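Local coordinates for capsid polyprotein VP90 (Turkey astrovirus 2, PDB 3TS3) that forms the astrovirus icosahedral capsid, probably by self-assembly, this chain being the globular P2 projection domain that makes up the capsid spike, at residues 135-138 with 139-143. Sequence-based numbering, arbitrary orientation.
Sequences LNLA and EGDPV
Ala138 and Asp141 close a type II beta turn, gripping each other through two hydrogen bonds, one from backbone to backbone and one from backbone to side chain. Segment 139-143 begins with Glu139, the first of the two central turn residues, whose backbone angles suit that position. The Glu139 side chain sets off away from residues 135-138, although CB still brushes Ala138 C, and with CG anti to the backbone N (chi1 -176°) and the chain extended beyond it, the carboxylate is carried outward to a salt bridge with Arg60. Gly140 follows at the second central position with positive phi (93°), where a CB would press against the carbonyl oxygen of Glu139; this is the usual place for glycine in such a turn. Asp141 then completes the loop: its backbone N donates to Ala138 O at 3.0 Å, while its side chain reaches back toward the same residue. Here CG lies beside the backbone N and anti to the carbonyl carbon, which puts Asp141 OD2 3.0 Å from Ala138 N. That bond is fairly straight (165° at the hydrogen), yet the N-H arrives from above the carboxylate, well out of its plane. Asp141 OD2 also lies 3.8 Å from Ala138 CB and 4.0 Å from Leu137 CD2, so an apolar methyl and a leucine branch flank the oxygen. The other oxygen, OD1, bonds to Thr160, so both ends of this buried carboxylate have a hydrogen-bonding partner. Pro142 and Val143 start strand 142-148, pairing through the backbone with Tyr158 and Gln118 respectively. The connection 136-141, with the turn at its far end, joins helix 129-135, which ends just before Asn136 with its positive phi, to a strand lying between 117-119 and 153-159 in the antiparallel sheet of the spike domain.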
loop_
_atom_site.group_PDB
_atom_site.type_symbol
_atom_site.label_atom_id
_atom_site.label_comp_id
_atom_site.label_asym_id
_atom_site.label_seq_id
_atom_site.Cartn_x
_atom_site.Cartn_y
_atom_site.Cartn_z
ATOM N N LEU C 135 0.939 -16.638 -18.312
ATOM C CA LEU C 135 1.096 -15.202 -18.378
ATOM C C LEU C 135 0.283 -14.662 -19.542
ATOM O O LEU C 135 -0.273 -13.579 -19.450
ATOM C CB LEU C 135 2.558 -14.811 -18.497
ATOM C CG LEU C 135 3.291 -14.833 -17.162
ATOM C CD1 LEU C 135 4.773 -14.691 -17.393
ATOM C CD2 LEU C 135 2.761 -13.732 -16.264
ATOM N N ASN C 136 0.219 -15.421 -20.632
ATOM C CA ASN C 136 -0.582 -15.015 -21.782
ATOM C C ASN C 136 -0.264 -13.608 -22.286
ATOM O O ASN C 136 -1.148 -12.798 -22.500
ATOM C CB ASN C 136 -2.067 -15.152 -21.478
ATOM C CG ASN C 136 -2.919 -15.038 -22.716
ATOM O OD1 ASN C 136 -2.478 -15.356 -23.809
ATOM N ND2 ASN C 136 -4.146 -14.583 -22.546
ATOM N N LEU C 137 1.013 -13.342 -22.475
ATOM C CA LEU C 137 1.471 -12.051 -22.941
ATOM C C LEU C 137 1.764 -12.076 -24.430
ATOM O O LEU C 137 1.927 -13.135 -25.024
ATOM C CB LEU C 137 2.719 -11.621 -22.173
ATOM C CG LEU C 137 2.584 -11.405 -20.666
ATOM C CD1 LEU C 137 3.949 -11.363 -20.007
ATOM C CD2 LEU C 137 1.782 -10.155 -20.334
ATOM N N ALA C 138 1.841 -10.892 -25.015
ATOM C CA ALA C 138 2.179 -10.743 -26.417
ATOM C C ALA C 138 3.491 -9.998 -26.480
ATOM O O ALA C 138 3.760 -9.140 -25.665
ATOM C CB ALA C 138 1.098 -9.967 -27.148
ATOM N N GLU C 139 4.309 -10.322 -27.466
ATOM C CA GLU C 139 5.578 -9.652 -27.597
ATOM C C GLU C 139 5.273 -8.176 -27.785
ATOM O O GLU C 139 4.391 -7.804 -28.548
ATOM C CB GLU C 139 6.355 -10.213 -28.794
ATOM C CG GLU C 139 7.744 -9.635 -28.943
ATOM C CD GLU C 139 8.484 -10.148 -30.167
ATOM O OE1 GLU C 139 7.860 -10.804 -31.020
ATOM O OE2 GLU C 139 9.690 -9.864 -30.286
ATOM N N GLY C 140 6.019 -7.338 -27.081
ATOM C CA GLY C 140 5.824 -5.908 -27.123
ATOM C C GLY C 140 4.902 -5.336 -26.059
ATOM O O GLY C 140 4.798 -4.133 -25.950
ATOM N N ASP C 141 4.259 -6.187 -25.266
ATOM C CA ASP C 141 3.400 -5.689 -24.191
ATOM C C ASP C 141 4.265 -4.930 -23.205
ATOM O O ASP C 141 5.390 -5.313 -22.963
ATOM C CB ASP C 141 2.708 -6.840 -23.458
ATOM C CG ASP C 141 1.455 -7.322 -24.170
ATOM O OD1 ASP C 141 1.024 -6.668 -25.128
ATOM O OD2 ASP C 141 0.916 -8.353 -23.752
ATOM N N PRO C 142 3.736 -3.867 -22.616
ATOM C CA PRO C 142 4.548 -3.103 -21.674
ATOM C C PRO C 142 4.973 -3.955 -20.486
ATOM O O PRO C 142 4.180 -4.725 -19.979
ATOM C CB PRO C 142 3.588 -2.012 -21.206
ATOM C CG PRO C 142 2.700 -1.767 -22.388
ATOM C CD PRO C 142 2.540 -3.121 -23.052
ATOM N N VAL C 143 6.229 -3.820 -20.080
ATOM C CA VAL C 143 6.721 -4.463 -18.877
ATOM C C VAL C 143 7.527 -3.469 -18.047
ATOM O O VAL C 143 8.257 -2.652 -18.589
ATOM C CB VAL C 143 7.522 -5.755 -19.167
ATOM C CG1 VAL C 143 8.736 -5.482 -20.028
ATOM C CG2 VAL C 143 7.920 -6.432 -17.871
#